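PDB 3TIO: protein YrdA from Escherichia coli, which probably binds zinc as a homologue of gamma-class carbonic anhydrases, forming a trimer whose metal sites lie between subunits. Local coordinates for residues G46-V51 with L65-K70; A33-I38 with N166-K171. The protein carries 1 engineered substitution. One frame throughout, in Å; residues are numbered along the deposited sequence.

From the N terminus the chain winds up a parallel beta-helix, and residues 33-38, a turn running into strand 37-38, are the first half of contact 2. One coil corner later, 46-51 opens contact 1, which closes after only 13 intervening residues at 65-70, tying a corner to the zinc-binding end of strand 64-66 on the next coil. Contact 2 closes only when helix 154-176 brings 166-171 back, 127 residues after 33-38, so the short loop of contact 1 falls within the long one. Their centres lie 23 Å apart, and within one chain they do not touch. Across the trimer they do: Y167 and W170 of one subunit pack on H66, H69 and V48 of another.

Contact 1. Residues G46-V51 with L65-K70; sequences GDVHYV and LHVTHK. With ZN (zinc ion), chain G.
D47 and H66 join adjacent coils of a left-handed parallel beta-helix, at the corner that carries the zinc site. The polar evidence is one hydrogen bond: H66 NE2 donates to D47 OD2 over 3.0 Å with an N-H...O angle of 158°. It enters the syn lone pair, and the oxygen lies nearly in the imidazole plane, although carboxylate and ring are turned 62° apart. V48 N also donates to OD2, at 3.0 Å, from above the carboxylate plane. CG set between backbone N and carbonyl carbon (chi1 40°) swings the D47 carboxylate toward 65-70, where OD2 can take both H66 NE2 and the neighbouring V48 N; R45 and the Y174 hydroxyl of a second subunit hold OD1.

Zinc bound at ND1 and D47 at NE2 together fix the rotation of the H66 ring, making D47 a second-shell residue that positions a first-shell ligand. H69 NE2, H95 and H90 of the second subunit complete the zinc site.

The apolar part centres on V67, which wedges into the corner. Its CG2 meets V48 CG2 at 3.3 Å, tighter than usual van der Waals contact, while its CG1 lies 3.7 Å from V51 CG2. Farther out, V48 CG1 rests on K70 CD at 3.8 Å. The corner is braced internally where Y50 N donates to H49 ND1, 2.9 Å away and near that ring's plane.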
loop_
_atom_site.group_PDB
_atom_site.type_symbol
_atom_site.label_atom_id
_atom_site.label_comp_id
_atom_site.label_asym_id
_atom_site.label_seq_id
_atom_site.Cartn_x
_atom_site.Cartn_y
_atom_site.Cartn_z
ATOM N N GLY A 46 -12.583 11.633 4.972
ATOM C CA GLY A 46 -13.062 12.939 4.559
ATOM C C GLY A 46 -13.262 13.785 5.795
ATOM O O GLY A 46 -14.395 14.112 6.158
ATOM N N ASP A 47 -12.159 14.134 6.449
ATOM C CA ASP A 47 -12.240 14.924 7.665
ATOM C C ASP A 47 -12.140 16.434 7.479
ATOM O O ASP A 47 -13.078 17.151 7.833
ATOM C CB ASP A 47 -11.219 14.427 8.711
ATOM C CG ASP A 47 -9.866 14.050 8.118
ATOM O OD1 ASP A 47 -9.060 13.469 8.878
ATOM O OD2 ASP A 47 -9.598 14.324 6.927
ATOM N N VAL A 48 -11.034 16.929 6.928
ATOM C CA VAL A 48 -10.895 18.373 6.730
ATOM C C VAL A 48 -11.737 18.875 5.561
ATOM O O VAL A 48 -12.009 20.068 5.446
ATOM C CB VAL A 48 -9.424 18.789 6.518
ATOM C CG1 VAL A 48 -8.640 18.580 7.802
ATOM C CG2 VAL A 48 -8.810 17.999 5.389
ATOM N N HIS A 49 -12.135 17.958 4.687
ATOM C CA HIS A 49 -12.993 18.296 3.559
ATOM C C HIS A 49 -13.722 17.025 3.159
ATOM O O HIS A 49 -13.467 15.964 3.726
ATOM C CB HIS A 49 -12.192 18.866 2.387
ATOM C CG HIS A 49 -12.912 19.959 1.656
ATOM N ND1 HIS A 49 -14.110 19.757 1.005
ATOM C CD2 HIS A 49 -12.628 21.277 1.519
ATOM C CE1 HIS A 49 -14.535 20.902 0.501
ATOM N NE2 HIS A 49 -13.654 21.840 0.798
ATOM N N TYR A 50 -14.622 17.113 2.189
ATOM C CA TYR A 50 -15.393 15.943 1.803
ATOM C C TYR A 50 -14.827 15.115 0.665
ATOM O O TYR A 50 -13.966 15.562 -0.094
ATOM C CB TYR A 50 -16.832 16.359 1.451
ATOM C CG TYR A 50 -16.974 17.154 0.166
ATOM C CD1 TYR A 50 -16.956 16.524 -1.079
ATOM C CD2 TYR A 50 -17.129 18.539 0.199
ATOM C CE1 TYR A 50 -17.091 17.258 -2.266
ATOM C CE2 TYR A 50 -17.263 19.280 -0.975
ATOM C CZ TYR A 50 -17.243 18.636 -2.201
ATOM O OH TYR A 50 -17.360 19.372 -3.358
ATOM N N VAL A 51 -15.323 13.887 0.580
ATOM C CA VAL A 51 -14.967 12.955 -0.476
ATOM C C VAL A 51 -16.304 12.644 -1.129
ATOM O O VAL A 51 -17.251 12.248 -0.450
ATOM C CB VAL A 51 -14.361 11.640 0.071
ATOM C CG1 VAL A 51 -14.152 10.654 -1.076
ATOM C CG2 VAL A 51 -13.045 11.923 0.775
ATOM N N LEU A 65 -7.896 6.823 0.080
ATOM C CA LEU A 65 -8.487 8.053 -0.431
ATOM C C LEU A 65 -8.512 9.137 0.629
ATOM O O LEU A 65 -9.076 8.943 1.704
ATOM C CB LEU A 65 -9.921 7.793 -0.907
ATOM C CG LEU A 65 -10.145 7.160 -2.284
ATOM C CD1 LEU A 65 -9.408 5.832 -2.390
ATOM C CD2 LEU A 65 -11.635 6.961 -2.500
ATOM N N HIS A 66 -7.900 10.274 0.329
ATOM C CA HIS A 66 -7.902 11.378 1.270
ATOM C C HIS A 66 -8.081 12.690 0.528
ATOM O O HIS A 66 -7.994 12.751 -0.703
ATOM C CB HIS A 66 -6.613 11.418 2.095
ATOM C CG HIS A 66 -6.730 12.226 3.351
ATOM N ND1 HIS A 66 -5.668 12.901 3.909
ATOM C CD2 HIS A 66 -7.789 12.461 4.163
ATOM C CE1 HIS A 66 -6.066 13.521 5.006
ATOM N NE2 HIS A 66 -7.350 13.270 5.182
ATOM N N VAL A 67 -8.338 13.738 1.299
ATOM C CA VAL A 67 -8.557 15.073 0.768
ATOM C C VAL A 67 -7.304 15.923 0.924
ATOM O O VAL A 67 -6.358 15.534 1.610
ATOM C CB VAL A 67 -9.714 15.753 1.519
ATOM C CG1 VAL A 67 -11.000 14.971 1.306
ATOM C CG2 VAL A 67 -9.392 15.825 3.003
ATOM N N THR A 68 -7.295 17.083 0.275
ATOM C CA THR A 68 -6.160 17.986 0.371
ATOM C C THR A 68 -6.156 18.553 1.787
ATOM O O THR A 68 -7.192 18.985 2.296
ATOM C CB THR A 68 -6.274 19.133 -0.653
ATOM O OG1 THR A 68 -6.134 18.600 -1.977
ATOM C CG2 THR A 68 -5.192 20.175 -0.420
ATOM N N HIS A 69 -4.988 18.537 2.417
ATOM C CA HIS A 69 -4.844 19.023 3.785
ATOM C C HIS A 69 -4.994 20.532 3.892
ATOM O O HIS A 69 -4.892 21.253 2.899
ATOM C CB HIS A 69 -3.476 18.629 4.343
ATOM C CG HIS A 69 -3.191 17.161 4.280
ATOM N ND1 HIS A 69 -2.016 16.613 4.746
ATOM C CD2 HIS A 69 -3.926 16.127 3.804
ATOM C CE1 HIS A 69 -2.037 15.305 4.561
ATOM N NE2 HIS A 69 -3.186 14.987 3.992
ATOM N N LYS A 70 -5.238 21.003 5.110
ATOM C CA LYS A 70 -5.371 22.431 5.352
ATOM C C LYS A 70 -3.968 23.015 5.281
ATOM O O LYS A 70 -3.014 22.413 5.777
ATOM C CB LYS A 70 -5.981 22.679 6.734
ATOM C CG LYS A 70 -7.365 22.074 6.904
ATOM C CD LYS A 70 -7.899 22.269 8.315
ATOM C CE LYS A 70 -8.076 23.740 8.651
ATOM N NZ LYS A 70 -8.654 23.917 10.010
HETATM ZN ZN ZN G . -3.759 13.177 3.149
#

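Contact 2. Residues A33-I38 with N166-K171; sequences ADDVGI and NYVKWK
The carboxylate of D35 is the flat group that meets K171: OD1 takes NZ on its anti lone pair, at 3.0 Å in a salt bridge, and OD2 pairs with R17. The two side chains cross at about a right angle. On the helix, the Y167 ring has W170 CE3 over the centre of one face, 3.5 Å above its plane, while Y167 CD2 lies at the edge of the indole. N166 O sits over one indole face, toward the rim. Neither ring touches 33-38; Y167 meets W39 of its own chain and H69 of the third subunit edge-to-face, and W170 packs on V48 of that subunit.

K171 runs out extended toward the turn, then curls at chi3 (70°) and chi4 (79°), laying CE 3.2 Å from D35 O and CD 3.5 Å from V36 O. NZ has a second acceptor in R17 O. With K171 cut back to an alanine, D35 OD1 would probably lose its charged mate and a gap would open beside the carbonyls of D35 and V36.

Residues 33-36 form a type II beta turn, with D35 in the left-handed region (phi 62°) and a weak closing bond of 3.4 Å from V36 N to A33 O. This turn links strand 30-32 to strand 37-38, which lies between the parallel strands 19-20 and 58-59; helix 154-176 runs alongside, K171 touching M19 and Y167 touching N58.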
loop_
_atom_site.group_PDB
_atom_site.type_symbol
_atom_site.label_atom_id
_atom_site.label_comp_id
_atom_site.label_asym_id
_atom_site.label_seq_id
_atom_site.Cartn_x
_atom_site.Cartn_y
_atom_site.Cartn_z
ATOM N N ALA A 33 -22.446 7.475 -3.812
ATOM C CA ALA A 33 -23.651 7.365 -4.629
ATOM C C ALA A 33 -24.085 5.912 -4.816
ATOM O O ALA A 33 -23.415 4.988 -4.349
ATOM C CB ALA A 33 -23.415 8.020 -5.987
ATOM N N ASP A 34 -25.203 5.717 -5.509
ATOM C CA ASP A 34 -25.731 4.380 -5.750
ATOM C C ASP A 34 -24.741 3.447 -6.440
ATOM O O ASP A 34 -23.969 3.862 -7.305
ATOM C CB ASP A 34 -26.997 4.433 -6.617
ATOM C CG ASP A 34 -28.092 5.295 -6.019
ATOM O OD1 ASP A 34 -28.126 5.468 -4.785
ATOM O OD2 ASP A 34 -28.936 5.786 -6.801
ATOM N N ASP A 35 -24.795 2.177 -6.048
ATOM C CA ASP A 35 -23.966 1.119 -6.617
ATOM C C ASP A 35 -22.454 1.242 -6.457
ATOM O O ASP A 35 -21.699 0.606 -7.193
ATOM C CB ASP A 35 -24.316 0.932 -8.095
ATOM C CG ASP A 35 -25.738 0.445 -8.295
ATOM O OD1 ASP A 35 -26.082 -0.626 -7.747
ATOM O OD2 ASP A 35 -26.514 1.132 -8.995
ATOM N N VAL A 36 -22.013 2.059 -5.508
ATOM C CA VAL A 36 -20.584 2.205 -5.255
ATOM C C VAL A 36 -20.135 0.974 -4.472
ATOM O O VAL A 36 -20.867 0.472 -3.618
ATOM C CB VAL A 36 -20.278 3.475 -4.421
ATOM C CG1 VAL A 36 -18.864 3.405 -3.849
ATOM C CG2 VAL A 36 -20.418 4.715 -5.295
ATOM N N GLY A 37 -18.942 0.481 -4.783
ATOM C CA GLY A 37 -18.417 -0.676 -4.084
ATOM C C GLY A 37 -17.054 -0.366 -3.497
ATOM O O GLY A 37 -16.131 0.004 -4.231
ATOM N N ILE A 38 -16.940 -0.490 -2.178
ATOM C CA ILE A 38 -15.687 -0.243 -1.468
ATOM C C ILE A 38 -15.185 -1.611 -1.028
ATOM O O ILE A 38 -15.772 -2.255 -0.157
ATOM C CB ILE A 38 -15.902 0.646 -0.227
ATOM C CG1 ILE A 38 -16.645 1.929 -0.619
ATOM C CG2 ILE A 38 -14.562 0.977 0.415
ATOM C CD1 ILE A 38 -15.981 2.729 -1.724
ATOM N N ASN A 166 -18.999 -4.523 -14.695
ATOM C CA ASN A 166 -18.616 -5.793 -14.100
ATOM C C ASN A 166 -18.442 -5.674 -12.594
ATOM O O ASN A 166 -18.834 -6.572 -11.854
ATOM C CB ASN A 166 -17.328 -6.325 -14.737
ATOM C CG ASN A 166 -17.524 -6.743 -16.181
ATOM O OD1 ASN A 166 -18.632 -7.099 -16.589
ATOM N ND2 ASN A 166 -16.447 -6.721 -16.958
ATOM N N TYR A 167 -17.867 -4.567 -12.130
ATOM C CA TYR A 167 -17.685 -4.397 -10.699
ATOM C C TYR A 167 -18.985 -4.112 -9.956
ATOM O O TYR A 167 -19.081 -4.340 -8.749
ATOM C CB TYR A 167 -16.635 -3.322 -10.404
ATOM C CG TYR A 167 -15.327 -3.933 -9.943
ATOM C CD1 TYR A 167 -14.240 -4.057 -10.808
ATOM C CD2 TYR A 167 -15.197 -4.432 -8.650
ATOM C CE1 TYR A 167 -13.049 -4.671 -10.390
ATOM C CE2 TYR A 167 -14.016 -5.045 -8.225
ATOM C CZ TYR A 167 -12.951 -5.160 -9.098
ATOM O OH TYR A 167 -11.791 -5.772 -8.667
ATOM N N VAL A 168 -19.994 -3.607 -10.664
ATOM C CA VAL A 168 -21.281 -3.374 -10.023
ATOM C C VAL A 168 -21.885 -4.758 -9.809
ATOM O O VAL A 168 -22.463 -5.043 -8.762
ATOM C CB VAL A 168 -22.223 -2.533 -10.909
ATOM C CG1 VAL A 168 -23.656 -2.617 -10.381
ATOM C CG2 VAL A 168 -21.764 -1.086 -10.916
ATOM N N LYS A 169 -21.728 -5.616 -10.812
ATOM C CA LYS A 169 -22.235 -6.981 -10.735
ATOM C C LYS A 169 -21.540 -7.738 -9.605
ATOM O O LYS A 169 -22.190 -8.415 -8.810
ATOM C CB LYS A 169 -21.993 -7.715 -12.051
ATOM C CG LYS A 169 -22.436 -9.168 -12.024
ATOM C CD LYS A 169 -22.079 -9.884 -13.312
ATOM C CE LYS A 169 -22.621 -11.299 -13.303
ATOM N NZ LYS A 169 -24.101 -11.295 -13.138
ATOM N N TRP A 170 -20.216 -7.627 -9.540
ATOM C CA TRP A 170 -19.460 -8.313 -8.500
ATOM C C TRP A 170 -19.842 -7.788 -7.119
ATOM O O TRP A 170 -19.928 -8.548 -6.154
ATOM C CB TRP A 170 -17.953 -8.171 -8.754
ATOM C CG TRP A 170 -17.498 -8.929 -9.974
ATOM C CD1 TRP A 170 -17.997 -10.118 -10.433
ATOM C CD2 TRP A 170 -16.437 -8.571 -10.871
ATOM N NE1 TRP A 170 -17.315 -10.519 -11.555
ATOM C CE2 TRP A 170 -16.352 -9.589 -11.848
ATOM C CE3 TRP A 170 -15.549 -7.488 -10.944
ATOM C CZ2 TRP A 170 -15.413 -9.558 -12.886
ATOM C CZ3 TRP A 170 -14.615 -7.457 -11.979
ATOM C CH2 TRP A 170 -14.556 -8.487 -12.935
ATOM N N LYS A 171 -20.083 -6.483 -7.036
ATOM C CA LYS A 171 -20.502 -5.843 -5.794
ATOM C C LYS A 171 -21.798 -6.488 -5.295
ATOM O O LYS A 171 -21.925 -6.849 -4.122
ATOM C CB LYS A 171 -20.750 -4.348 -6.036
ATOM C CG LYS A 171 -21.684 -3.687 -5.022
ATOM C CD LYS A 171 -22.085 -2.287 -5.462
ATOM C CE LYS A 171 -23.025 -2.310 -6.664
ATOM N NZ LYS A 171 -24.438 -2.624 -6.299
#